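Local coordinates for protein alpha-fucosidase GH29 (Fusarium graminearum, PDB 4PSR) that probably hydrolyses alpha-1,6-linked L-fucose from the reducing-end N-acetylglucosamine of glycoprotein glycans, as a retaining-type GH29 glycosidase with a TIM-barrel domain, at residues A[233-236]-A[241-244]; A[334-339]-A[376-381]; A[31-36]-A[153-158]; A[61-66]-A[71-76]. All coordinates share one frame; numbering follows the deposited sequence. Where two conformers were deposited one is given.

Contact 1: A[233-236]-A[241-244]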
loop_
_atom_site.group_PDB
_atom_site.type_symbol
_atom_site.label_atom_id
_atom_site.label_comp_id
_atom_site.label_asym_id
_atom_site.label_seq_id
_atom_site.Cartn_x
_atom_site.Cartn_y
_atom_site.Cartn_z
ATOM N N GLY A 233 -6.688 -20.889 -7.106
ATOM C CA GLY A 233 -6.100 -21.528 -5.950
ATOM C C GLY A 233 -6.167 -20.732 -4.660
ATOM O O GLY A 233 -5.766 -21.237 -3.616
ATOM N N GLU A 234 -6.700 -19.515 -4.715
ATOM C CA GLU A 234 -6.709 -18.621 -3.551
ATOM C C GLU A 234 -8.074 -18.537 -2.848
ATOM O O GLU A 234 -8.258 -17.746 -1.928
ATOM C CB GLU A 234 -6.249 -17.229 -3.964
ATOM C CG GLU A 234 -4.842 -17.199 -4.524
ATOM C CD GLU A 234 -3.812 -17.635 -3.504
ATOM O OE1 GLU A 234 -3.913 -17.201 -2.341
ATOM O OE2 GLU A 234 -2.913 -18.420 -3.858
ATOM N N CYS A 235 -9.011 -19.358 -3.279
ATOM C CA CYS A 235 -10.386 -19.340 -2.778
ATOM C C CYS A 235 -10.727 -20.601 -1.958
ATOM O O CYS A 235 -11.870 -21.101 -1.916
ATOM C CB CYS A 235 -11.371 -19.139 -3.942
ATOM S SG CYS A 235 -11.409 -17.479 -4.620
ATOM N N GLY A 236 -9.705 -21.118 -1.281
ATOM C CA GLY A 236 -9.913 -22.182 -0.324
ATOM C C GLY A 236 -10.521 -23.395 -0.980
ATOM O O GLY A 236 -10.107 -23.777 -2.092
ATOM N N PRO A 241 -13.315 -20.827 -10.200
ATOM C CA PRO A 241 -12.110 -20.259 -10.796
ATOM C C PRO A 241 -11.423 -19.192 -9.942
ATOM O O PRO A 241 -10.310 -18.815 -10.294
ATOM C CB PRO A 241 -12.621 -19.638 -12.094
ATOM C CG PRO A 241 -14.013 -19.277 -11.814
ATOM C CD PRO A 241 -14.534 -20.334 -10.866
ATOM N N CYS A 242 -12.068 -18.725 -8.876
ATOM C CA CYS A 242 -11.461 -17.685 -8.026
ATOM C C CYS A 242 -11.105 -16.505 -8.922
ATOM O O CYS A 242 -9.971 -16.001 -8.933
ATOM C CB CYS A 242 -10.221 -18.242 -7.287
ATOM S SG CYS A 242 -9.764 -17.345 -5.784
ATOM N N ALA A 243 -12.096 -16.090 -9.714
ATOM C CA ALA A 243 -11.899 -15.115 -10.757
ATOM C C ALA A 243 -13.170 -14.383 -11.128
ATOM O O ALA A 243 -14.274 -14.866 -10.868
ATOM C CB ALA A 243 -11.330 -15.817 -12.042
ATOM N N VAL A 244 -12.967 -13.252 -11.788
ATOM C CA VAL A 244 -13.999 -12.477 -12.477
ATOM C C VAL A 244 -13.814 -12.672 -13.981
ATOM O O VAL A 244 -12.703 -12.725 -14.489
ATOM C CB VAL A 244 -13.912 -10.949 -12.116
ATOM C CG1 VAL A 244 -14.897 -10.129 -12.944
ATOM C CG2 VAL A 244 -14.125 -10.732 -10.625
#
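Cys-235 and Cys-242 bring their backbones closest here, with the CA atoms 5.6 Å apart, in two pieces of one irregular loop. Their side chains point at each other and close a disulfide, SG of Cys-235 to SG of Cys-242 at 2.0 Å. The torsion about the S-S bond is 77°, a right-handed disulfide near the relaxed right angle. The two halves are built differently. In Cys-235 the SG stands beside its own N, opposite the carbonyl carbon (chi1 -73°). In Cys-242 the SG is swung anti to N (chi1 -158°), on a backbone in the left-handed helical region. The Cys-242 sulfur also lies against the preceding chain, 3.6 Å from C of Glu-234. The carboxylate of Glu-234 turns away from the bridge. The bond closes a short loop with six residues between the two cysteines. Both cysteines are buried, while Gly-233 and Glu-234 face solvent. The loop joins barrel strand 222-225 to helix 246-263. Its Cys-235 side rests on Tyr-174 and on Asn-177 of helix 175-179. Backbone bonds of Cys-242 to Ser-231 and of Val-244 to Leu-229 hold it further, and Val-244 packs on Trp-207 of helix 200-218.

Contact 2: A[334-339]-A[376-381]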
loop_
_atom_site.group_PDB
_atom_site.type_symbol
_atom_site.label_atom_id
_atom_site.label_comp_id
_atom_site.label_asym_id
_atom_site.label_seq_id
_atom_site.Cartn_x
_atom_site.Cartn_y
_atom_site.Cartn_z
ATOM N N SER A 334 10.803 3.943 1.377
ATOM C CA SER A 334 12.192 3.762 0.951
ATOM C C SER A 334 12.331 2.675 -0.123
ATOM O O SER A 334 13.313 2.650 -0.882
ATOM C CB SER A 334 13.086 3.412 2.150
ATOM O OG SER A 334 12.944 2.064 2.586
ATOM N N LYS A 335 11.377 1.739 -0.170
ATOM C CA LYS A 335 11.411 0.616 -1.121
ATOM C C LYS A 335 10.568 0.869 -2.367
ATOM O O LYS A 335 10.331 -0.073 -3.130
ATOM C CB LYS A 335 10.945 -0.659 -0.408
ATOM C CG LYS A 335 11.908 -1.207 0.618
ATOM C CD LYS A 335 11.226 -2.246 1.477
ATOM C CE LYS A 335 12.192 -2.959 2.438
ATOM N NZ LYS A 335 11.441 -3.841 3.380
ATOM N N ASN A 336 10.155 2.123 -2.577
ATOM C CA ASN A 336 9.474 2.608 -3.796
ATOM C C ASN A 336 7.980 2.339 -3.795
ATOM O O ASN A 336 7.375 2.132 -4.869
ATOM C CB ASN A 336 10.165 2.076 -5.069
ATOM C CG ASN A 336 9.730 2.778 -6.334
ATOM O OD1 ASN A 336 9.677 4.002 -6.419
ATOM N ND2 ASN A 336 9.466 1.977 -7.366
ATOM N N GLY A 337 7.378 2.407 -2.612
ATOM C CA GLY A 337 5.941 2.222 -2.459
ATOM C C GLY A 337 5.228 3.269 -1.636
ATOM O O GLY A 337 5.856 4.114 -1.000
ATOM N N ASN A 338 3.894 3.190 -1.649
ATOM C CA ASN A 338 3.029 3.879 -0.681
ATOM C C ASN A 338 2.516 2.897 0.377
ATOM O O ASN A 338 2.436 1.689 0.118
ATOM C CB ASN A 338 1.791 4.499 -1.347
ATOM C CG ASN A 338 2.096 5.700 -2.205
ATOM O OD1 ASN A 338 3.162 6.285 -2.157
ATOM N ND2 ASN A 338 1.127 6.074 -3.027
ATOM N N MET A 339 2.099 3.422 1.525
ATOM C CA MET A 339 1.445 2.639 2.574
ATOM C C MET A 339 0.055 3.174 2.801
ATOM O O MET A 339 -0.125 4.367 3.116
ATOM C CB MET A 339 2.232 2.692 3.888
ATOM C CG MET A 339 1.719 1.668 4.913
ATOM S SD MET A 339 2.658 1.608 6.435
ATOM C CE MET A 339 1.890 2.986 7.180
ATOM N N THR A 376 9.109 12.769 -2.312
ATOM C CA THR A 376 10.423 12.156 -2.513
ATOM C C THR A 376 10.294 10.900 -3.384
ATOM O O THR A 376 9.190 10.468 -3.716
ATOM C CB THR A 376 11.116 11.747 -1.181
ATOM O OG1 THR A 376 10.419 10.647 -0.551
ATOM C CG2 THR A 376 11.243 12.917 -0.205
ATOM N N ARG A 377 11.426 10.351 -3.774
ATOM C CA ARG A 377 11.483 9.081 -4.465
ATOM C C ARG A 377 12.540 8.209 -3.792
ATOM O O ARG A 377 13.472 8.691 -3.114
ATOM C CB ARG A 377 11.863 9.292 -5.933
ATOM C CG ARG A 377 10.867 10.105 -6.764
ATOM C CD ARG A 377 9.549 9.354 -6.922
ATOM N NE ARG A 377 8.581 10.094 -7.747
ATOM C CZ ARG A 377 7.693 10.966 -7.284
ATOM N NH1 ARG A 377 7.578 11.248 -5.994
ATOM N NH2 ARG A 377 6.872 11.588 -8.116
ATOM N N ALA A 378 12.431 6.911 -4.011
ATOM C CA ALA A 378 13.386 5.974 -3.492
ATOM C C ALA A 378 14.759 6.222 -4.098
ATOM O O ALA A 378 14.887 6.682 -5.247
ATOM C CB ALA A 378 12.911 4.551 -3.826
ATOM N N TRP A 379 15.785 5.907 -3.323
ATOM C CA TRP A 379 17.163 5.897 -3.811
ATOM C C TRP A 379 17.357 4.561 -4.551
ATOM O O TRP A 379 16.373 3.929 -4.890
ATOM C CB TRP A 379 18.114 6.029 -2.634
ATOM C CG TRP A 379 19.506 6.474 -2.979
ATOM C CD1 TRP A 379 19.886 7.240 -4.044
ATOM C CD2 TRP A 379 20.693 6.208 -2.227
ATOM N NE1 TRP A 379 21.251 7.460 -4.000
ATOM C CE2 TRP A 379 21.769 6.820 -2.907
ATOM C CE3 TRP A 379 20.956 5.475 -1.071
ATOM C CZ2 TRP A 379 23.075 6.750 -2.446
ATOM C CZ3 TRP A 379 22.264 5.421 -0.598
ATOM C CH2 TRP A 379 23.307 6.057 -1.302
ATOM N N ASP A 380 18.592 4.120 -4.816
ATOM C CA ASP A 380 18.761 2.785 -5.396
ATOM C C ASP A 380 18.987 1.723 -4.332
ATOM O O ASP A 380 19.006 0.546 -4.639
ATOM C CB ASP A 380 19.860 2.720 -6.463
ATOM C CG ASP A 380 19.509 3.534 -7.718
ATOM O OD1 ASP A 380 18.356 3.489 -8.217
ATOM O OD2 ASP A 380 20.398 4.262 -8.193
ATOM N N ILE A 381 19.193 2.156 -3.089
ATOM C CA ILE A 381 19.345 1.268 -1.944
ATOM C C ILE A 381 18.368 1.767 -0.890
ATOM O O ILE A 381 18.323 2.967 -0.631
ATOM C CB ILE A 381 20.796 1.325 -1.412
ATOM C CG1 ILE A 381 21.775 0.787 -2.473
ATOM C CG2 ILE A 381 20.919 0.531 -0.102
ATOM C CD1 ILE A 381 23.236 1.095 -2.167
HETATM O O HOH W 1 15.306 4.501 -0.951
HETATM O O HOH W 2 9.720 6.190 -4.738
#
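The carboxamide of Asn-336 has the methyl of Ala-378 off its plane, near the oxygen end and outside the group, with OD1 of Asn-336 4.2 Å from CB of Ala-378. At the oxygen sits water 2, which donates to OD1 of Asn-336 over 2.8 Å and accepts from N of Ala-378. At the nitrogen end, ND2 bonds to Glu-531, and the side chain also touches Trp-300. A second flat group, the guanidinium of Arg-377, turns back on its own segment: its NH1 reaches O of Thr-376 at 2.9 Å. That oxygen lies in the guanidinium plane, although the donor stands well above the carbonyl plane. Arg-377 also makes salt bridges to Glu-22 and Asp-26.

The Ala-378 methyl makes its closer contacts with the turn that ends helix 322-334. It lies 3.5 Å from O of Ser-334 and 3.9 Å from CB of Asn-336. The turn is a Schellman motif with Asn-336, at positive phi, as the C-prime residue; strand 337-343 follows directly. With its CG anti to N (chi1 -167°), Asn-336 presents its amide oxygen to water 2. Water 1 donates to O of Ser-334 and accepts from N of Trp-379. Contact between the two segments is thus apolar at the methyl and water-mediated around it, so buried main-chain groups of Ala-378 and Trp-379 find polar partners across the contact without touching them directly.

Contact 3: A[31-36]-A[153-158]. With FUL (beta-L-fucopyranose), chain M.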
loop_
_atom_site.group_PDB
_atom_site.type_symbol
_atom_site.label_atom_id
_atom_site.label_comp_id
_atom_site.label_asym_id
_atom_site.label_seq_id
_atom_site.Cartn_x
_atom_site.Cartn_y
_atom_site.Cartn_z
ATOM N N VAL A 31 -5.100 6.598 4.279
ATOM C CA VAL A 31 -5.863 5.911 5.303
ATOM C C VAL A 31 -7.210 5.443 4.760
ATOM O O VAL A 31 -7.931 6.177 4.102
ATOM C CB VAL A 31 -6.090 6.824 6.550
ATOM C CG1 VAL A 31 -7.040 6.170 7.544
ATOM C CG2 VAL A 31 -4.762 7.150 7.216
ATOM N N TYR A 32 -7.579 4.212 5.088
ATOM C CA TYR A 32 -8.909 3.701 4.803
ATOM C C TYR A 32 -9.452 2.940 6.000
ATOM O O TYR A 32 -8.776 2.817 7.012
ATOM C CB TYR A 32 -8.998 2.889 3.490
ATOM C CG TYR A 32 -8.430 1.468 3.396
ATOM C CD1 TYR A 32 -9.037 0.555 2.549
ATOM C CD2 TYR A 32 -7.285 1.080 4.057
ATOM C CE1 TYR A 32 -8.547 -0.705 2.389
ATOM C CE2 TYR A 32 -6.773 -0.203 3.906
ATOM C CZ TYR A 32 -7.396 -1.079 3.063
ATOM O OH TYR A 32 -6.839 -2.353 2.906
ATOM N N TRP A 33 -10.699 2.496 5.904
ATOM C CA TRP A 33 -11.351 1.887 7.048
ATOM C C TRP A 33 -12.279 0.750 6.643
ATOM O O TRP A 33 -13.165 0.916 5.817
ATOM C CB TRP A 33 -12.111 2.938 7.901
ATOM C CG TRP A 33 -12.861 3.969 7.136
ATOM C CD1 TRP A 33 -14.177 3.962 6.791
ATOM C CD2 TRP A 33 -12.341 5.219 6.689
ATOM N NE1 TRP A 33 -14.512 5.124 6.118
ATOM C CE2 TRP A 33 -13.387 5.899 6.032
ATOM C CE3 TRP A 33 -11.078 5.800 6.725
ATOM C CZ2 TRP A 33 -13.204 7.142 5.449
ATOM C CZ3 TRP A 33 -10.903 7.044 6.135
ATOM C CH2 TRP A 33 -11.953 7.690 5.502
ATOM N N HIS A 34 -12.057 -0.384 7.292
ATOM C CA HIS A 34 -12.950 -1.531 7.188
ATOM C C HIS A 34 -14.072 -1.372 8.213
ATOM O O HIS A 34 -13.978 -1.871 9.330
ATOM C CB HIS A 34 -12.194 -2.843 7.455
ATOM C CG HIS A 34 -11.339 -3.323 6.318
ATOM N ND1 HIS A 34 -10.223 -2.655 5.858
ATOM C CD2 HIS A 34 -11.427 -4.455 5.574
ATOM C CE1 HIS A 34 -9.676 -3.349 4.869
ATOM N NE2 HIS A 34 -10.384 -4.445 4.685
ATOM N N TRP A 35 -15.145 -0.726 7.788
ATOM C CA TRP A 35 -16.288 -0.472 8.650
ATOM C C TRP A 35 -17.528 -0.767 7.868
ATOM O O TRP A 35 -17.728 -0.223 6.788
ATOM C CB TRP A 35 -16.293 0.988 9.094
ATOM C CG TRP A 35 -17.413 1.359 10.029
ATOM C CD1 TRP A 35 -17.666 0.847 11.262
ATOM C CD2 TRP A 35 -18.425 2.326 9.774
ATOM N NE1 TRP A 35 -18.779 1.446 11.791
ATOM C CE2 TRP A 35 -19.258 2.364 10.894
ATOM C CE3 TRP A 35 -18.703 3.166 8.692
ATOM C CZ2 TRP A 35 -20.352 3.231 10.987
ATOM C CZ3 TRP A 35 -19.785 4.039 8.783
ATOM C CH2 TRP A 35 -20.596 4.056 9.920
ATOM N N GLY A 36 -18.376 -1.643 8.394
ATOM C CA GLY A 36 -19.601 -1.991 7.690
ATOM C C GLY A 36 -20.466 -2.965 8.473
ATOM O O GLY A 36 -20.272 -3.125 9.654
ATOM N N LYS A 153 -21.095 8.174 0.104
ATOM C CA LYS A 153 -21.176 9.562 -0.352
ATOM C C LYS A 153 -20.831 10.543 0.774
ATOM O O LYS A 153 -20.121 11.517 0.532
ATOM C CB LYS A 153 -22.539 9.862 -0.972
ATOM C CG LYS A 153 -22.627 11.184 -1.731
ATOM C CD LYS A 153 -21.816 11.222 -3.031
ATOM C CE LYS A 153 -22.211 12.450 -3.841
ATOM N NZ LYS A 153 -21.335 12.752 -4.989
ATOM N N LEU A 154 -21.295 10.261 1.992
ATOM C CA LEU A 154 -20.975 11.083 3.173
ATOM C C LEU A 154 -19.440 11.131 3.354
ATOM O O LEU A 154 -18.843 12.203 3.541
ATOM C CB LEU A 154 -21.594 10.407 4.411
ATOM C CG LEU A 154 -22.243 11.007 5.648
ATOM C CD1 LEU A 154 -22.891 12.348 5.442
ATOM C CD2 LEU A 154 -23.293 9.986 6.079
ATOM N N TRP A 155 -18.786 9.973 3.327
ATOM C CA TRP A 155 -17.342 9.947 3.474
ATOM C C TRP A 155 -16.652 10.693 2.349
ATOM O O TRP A 155 -15.726 11.478 2.596
ATOM C CB TRP A 155 -16.801 8.527 3.489
ATOM C CG TRP A 155 -17.106 7.667 4.703
ATOM C CD1 TRP A 155 -17.736 6.463 4.682
ATOM C CD2 TRP A 155 -16.766 7.918 6.073
ATOM N NE1 TRP A 155 -17.810 5.953 5.943
ATOM C CE2 TRP A 155 -17.247 6.836 6.823
ATOM C CE3 TRP A 155 -16.129 8.959 6.738
ATOM C CZ2 TRP A 155 -17.053 6.731 8.206
ATOM C CZ3 TRP A 155 -15.954 8.866 8.113
ATOM C CH2 TRP A 155 -16.426 7.762 8.831
ATOM N N ALA A 156 -17.098 10.450 1.118
ATOM C CA ALA A 156 -16.436 11.052 -0.029
ATOM C C ALA A 156 -16.525 12.564 0.020
ATOM O O ALA A 156 -15.542 13.259 -0.216
ATOM C CB ALA A 156 -17.046 10.538 -1.334
ATOM N N ASP A 157 -17.718 13.081 0.324
ATOM C CA ASP A 157 -17.887 14.536 0.402
ATOM C C ASP A 157 -16.973 15.147 1.465
ATOM O O ASP A 157 -16.341 16.186 1.241
ATOM C CB ASP A 157 -19.343 14.897 0.664
ATOM C CG ASP A 157 -20.254 14.662 -0.543
ATOM O OD1 ASP A 157 -19.778 14.349 -1.661
ATOM O OD2 ASP A 157 -21.486 14.789 -0.372
ATOM N N LEU A 158 -16.864 14.480 2.600
ATOM C CA LEU A 158 -15.969 14.955 3.661
ATOM C C LEU A 158 -14.500 14.898 3.301
ATOM O O LEU A 158 -13.752 15.824 3.640
ATOM C CB LEU A 158 -16.222 14.242 4.998
ATOM C CG LEU A 158 -17.572 14.570 5.647
ATOM C CD1 LEU A 158 -17.897 13.614 6.780
ATOM C CD2 LEU A 158 -17.557 15.989 6.179
HETATM C C1 FUL M . -7.838 -9.363 2.289
HETATM C C2 FUL M . -9.276 -9.480 2.752
HETATM O O2 FUL M . -9.762 -10.830 2.687
HETATM C C3 FUL M . -9.296 -8.977 4.172
HETATM O O3 FUL M . -10.597 -9.131 4.694
HETATM C C4 FUL M . -8.875 -7.530 4.143
HETATM O O4 FUL M . -9.840 -6.771 3.421
HETATM C C5 FUL M . -7.498 -7.419 3.500
HETATM C C6 FUL M . -7.027 -5.987 3.358
HETATM O O5 FUL M . -7.453 -8.012 2.205
HETATM O O1 FUL M . -7.744 -9.901 0.995
#
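Trp-33 sets the edge of its indole against one face of Trp-155. NE1 of Trp-33 hangs 3.3 Å from CE2 of Trp-155, toward the rim of that face. This is an edge-to-face pair with the planes at 58°. The two NE1 atoms are also close, but both are donors and do not bond to each other. Further along the same edge, CZ2 of Trp-33 rests 3.7 Å from CE3 of Trp-155. Trp-35 completes the aromatic cluster. Its CZ3 comes to the edge of the Trp-155 ring, 3.9 Å from CZ2 of Trp-155, and the planes are almost perpendicular, at 82°.

Trp-33 reaches the cluster with CG tucked between N and the carbonyl carbon (chi1 41°), and Trp-35 with CG anti to N. Strand 29-33 is the first strand of the TIM barrel, and helix 151-161 follows the second strand. Trp-33 and Trp-155 pack on the outer side of the barrel wall, together with Ile-109 of helix 105-114 and Pro-122 of strand 119-125. Trp-35 lies just past the strand, against Phe-92 and Phe-103.

Tyr-32 and His-34, which flank Trp-33 in the chain, face the other way, into the fucose site. NE2 of His-34 shares a hydrogen bond of 2.7 Å with O4 of the bound beta-L-fucopyranose, an oxygen at the edge of the imidazole, near its plane. OH of Tyr-32 approaches C6 of the sugar at 3.7 Å. ND1 of His-34 is hydrogen-bonded to Asn-342, on the neighbouring strand 337-343, which fixes the rotation of the ring. Asp-226, Glu-46, Trp-47, His-126, His-127 and Lys-272 also hydrogen-bond the fucose.

Contact 4: A[61-66]-A[71-76]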
loop_
_atom_site.group_PDB
_atom_site.type_symbol
_atom_site.label_atom_id
_atom_site.label_comp_id
_atom_site.label_asym_id
_atom_site.label_seq_id
_atom_site.Cartn_x
_atom_site.Cartn_y
_atom_site.Cartn_z
ATOM N N LYS A 61 -19.914 -21.112 16.702
ATOM C CA LYS A 61 -20.257 -21.383 18.097
ATOM C C LYS A 61 -20.723 -20.094 18.753
ATOM O O LYS A 61 -21.771 -20.045 19.409
ATOM C CB LYS A 61 -19.048 -21.986 18.828
ATOM C CG LYS A 61 -18.694 -23.379 18.320
ATOM C CD LYS A 61 -17.456 -23.980 18.955
ATOM C CE LYS A 61 -17.198 -25.379 18.395
ATOM N NZ LYS A 61 -15.970 -26.005 18.962
ATOM N N HIS A 62 -19.955 -19.018 18.549
ATOM C CA HIS A 62 -20.303 -17.720 19.119
ATOM C C HIS A 62 -21.655 -17.255 18.576
ATOM O O HIS A 62 -22.506 -16.764 19.335
ATOM C CB HIS A 62 -19.228 -16.686 18.756
ATOM C CG HIS A 62 -19.605 -15.281 19.109
ATOM N ND1 HIS A 62 -19.378 -14.731 20.355
ATOM C CD2 HIS A 62 -20.196 -14.309 18.366
ATOM C CE1 HIS A 62 -19.833 -13.488 20.366
ATOM N NE2 HIS A 62 -20.315 -13.205 19.168
ATOM N N HIS A 63 -21.842 -17.390 17.269
ATOM C CA HIS A 63 -23.073 -16.944 16.640
ATOM C C HIS A 63 -24.275 -17.674 17.217
ATOM O O HIS A 63 -25.324 -17.078 17.519
ATOM C CB HIS A 63 -23.029 -17.176 15.127
ATOM C CG HIS A 63 -24.110 -16.465 14.398
ATOM N ND1 HIS A 63 -24.038 -15.115 14.125
ATOM C CD2 HIS A 63 -25.334 -16.877 13.995
ATOM C CE1 HIS A 63 -25.160 -14.738 13.537
ATOM N NE2 HIS A 63 -25.964 -15.787 13.443
ATOM N N THR A 64 -24.107 -18.989 17.346
ATOM C CA THR A 64 -25.182 -19.859 17.807
ATOM C C THR A 64 -25.551 -19.538 19.252
ATOM O O THR A 64 -26.728 -19.491 19.599
ATOM C CB THR A 64 -24.755 -21.340 17.650
ATOM O OG1 THR A 64 -24.499 -21.627 16.272
ATOM C CG2 THR A 64 -25.829 -22.290 18.163
ATOM N N GLU A 65 -24.548 -19.253 20.087
ATOM C CA GLU A 65 -24.817 -18.874 21.469
ATOM C C GLU A 65 -25.414 -17.475 21.659
ATOM O O GLU A 65 -26.175 -17.233 22.595
ATOM C CB GLU A 65 -23.544 -19.008 22.308
ATOM C CG GLU A 65 -23.077 -20.461 22.437
ATOM C CD GLU A 65 -24.152 -21.361 23.013
ATOM O OE1 GLU A 65 -24.524 -21.125 24.186
ATOM O OE2 GLU A 65 -24.623 -22.268 22.281
ATOM N N THR A 66 -25.036 -16.543 20.782
ATOM C CA THR A 66 -25.390 -15.131 20.946
ATOM C C THR A 66 -26.688 -14.749 20.213
ATOM O O THR A 66 -27.499 -13.984 20.746
ATOM C CB THR A 66 -24.232 -14.267 20.411
ATOM O OG1 THR A 66 -23.030 -14.668 21.082
ATOM C CG2 THR A 66 -24.479 -12.764 20.618
ATOM N N GLU A 71 -28.397 -21.009 10.392
ATOM C CA GLU A 71 -29.431 -21.409 9.437
ATOM C C GLU A 71 -30.795 -20.728 9.682
ATOM O O GLU A 71 -31.629 -20.643 8.764
ATOM C CB GLU A 71 -29.596 -22.937 9.453
ATOM C CG GLU A 71 -28.334 -23.729 9.039
ATOM C CD GLU A 71 -27.282 -23.874 10.148
ATOM O OE1 GLU A 71 -27.546 -23.497 11.304
ATOM O OE2 GLU A 71 -26.187 -24.397 9.855
ATOM N N GLU A 72 -31.017 -20.265 10.910
ATOM C CA GLU A 72 -32.206 -19.489 11.277
ATOM C C GLU A 72 -31.904 -17.978 11.378
ATOM O O GLU A 72 -32.716 -17.160 10.957
ATOM C CB GLU A 72 -32.776 -19.987 12.615
ATOM C CG GLU A 72 -33.123 -21.495 12.640
ATOM C CD GLU A 72 -33.592 -21.976 14.009
ATOM O OE1 GLU A 72 -34.041 -23.138 14.111
ATOM O OE2 GLU A 72 -33.504 -21.198 14.985
ATOM N N TRP A 73 -30.749 -17.628 11.940
ATOM C CA TRP A 73 -30.346 -16.230 12.170
ATOM C C TRP A 73 -29.173 -15.980 11.227
ATOM O O TRP A 73 -28.004 -16.046 11.621
ATOM C CB TRP A 73 -29.934 -16.043 13.625
ATOM C CG TRP A 73 -30.149 -14.672 14.234
ATOM C CD1 TRP A 73 -31.091 -14.356 15.154
ATOM C CD2 TRP A 73 -29.403 -13.458 13.992
ATOM N NE1 TRP A 73 -30.983 -13.041 15.526
ATOM C CE2 TRP A 73 -29.949 -12.466 14.824
ATOM C CE3 TRP A 73 -28.313 -13.122 13.168
ATOM C CZ2 TRP A 73 -29.467 -11.156 14.850
ATOM C CZ3 TRP A 73 -27.830 -11.803 13.204
ATOM C CH2 TRP A 73 -28.403 -10.848 14.047
ATOM N N GLY A 74 -29.488 -15.752 9.958
ATOM C CA GLY A 74 -28.474 -15.606 8.942
ATOM C C GLY A 74 -27.814 -14.233 8.940
ATOM O O GLY A 74 -28.247 -13.289 9.628
ATOM N N TYR A 75 -26.757 -14.117 8.143
ATOM C CA TYR A 75 -25.997 -12.868 8.091
ATOM C C TYR A 75 -26.881 -11.674 7.714
ATOM O O TYR A 75 -26.696 -10.561 8.219
ATOM C CB TYR A 75 -24.819 -12.988 7.115
ATOM C CG TYR A 75 -24.029 -11.696 7.045
ATOM C CD1 TYR A 75 -23.357 -11.231 8.159
ATOM C CD2 TYR A 75 -24.003 -10.926 5.902
ATOM C CE1 TYR A 75 -22.687 -10.033 8.137
ATOM C CE2 TYR A 75 -23.302 -9.727 5.863
ATOM C CZ TYR A 75 -22.662 -9.294 6.984
ATOM O OH TYR A 75 -21.938 -8.114 7.038
ATOM N N GLU A 76 -27.865 -11.911 6.866
ATOM C CA GLU A 76 -28.746 -10.843 6.429
ATOM C C GLU A 76 -29.459 -10.160 7.602
ATOM O O GLU A 76 -29.842 -8.985 7.505
ATOM C CB GLU A 76 -29.755 -11.350 5.391
ATOM C CG GLU A 76 -30.780 -12.369 5.890
ATOM C CD GLU A 76 -30.312 -13.829 5.913
ATOM O OE1 GLU A 76 -29.116 -14.145 5.745
ATOM O OE2 GLU A 76 -31.201 -14.706 6.130
#
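His-63 and Trp-73 both carry CG opposite their backbone N (chi1 -167° and -150°), and these torsions bring the imidazole out from the helix to the loop residue. The NE2-H of His-63 donates to O of Trp-73 at 2.7 Å. The donor lies in the carbonyl plane, with a C=O...N angle of 155°, and the oxygen is somewhat tilted from the ring plane. The rings also touch. CE1 of His-63 lies 3.6 Å from CE3 of Trp-73, and the two side chains cross at about a right angle. ND1 of His-63 is hydrogen-bonded to Tyr-48, so both ring nitrogens are engaged and the imidazole cannot easily rotate. The indole of Trp-73 is fixed in turn by NE1 bonding to O of Lys-83. Tyr-67 and Phe-78 lie against it, and Tyr-67 also meets His-63. The pairing is buried. It fastens the loop 71-76 back onto helix 58-66 through a side chain to main chain bond. Both belong to the long excursion between the first and second barrel strands, at the strand ends where TIM barrels carry their active sites; the same excursion supplies Glu-46 and Trp-47 to the fucose site.

In the fold
Contact 3 opens first along the chain, at strand 29-33. Contact 4 comes within the stretch between its two segments; contact 1 and then contact 2 follow. Contacts 2 and 3 share the eight-stranded parallel barrel. Strand 337-343 is the last strand and neighbours the first, 29-33, so these contacts lie where the barrel closes; their nearest atoms are about 6 Å apart. Contacts 3 and 4 also approach to about 6 Å. Contact 1 lies after the fourth strand, its centre about 28 Å from that of contact 3. Contact 2 is farthest from contact 4, about 46 Å between centres, and packs toward strand 405-409 of the following antiparallel sheet. Contacts 1 and 4 lie in connections that follow barrel strands, while contact 3 packs the fucose-binding first strand against helix 151-161.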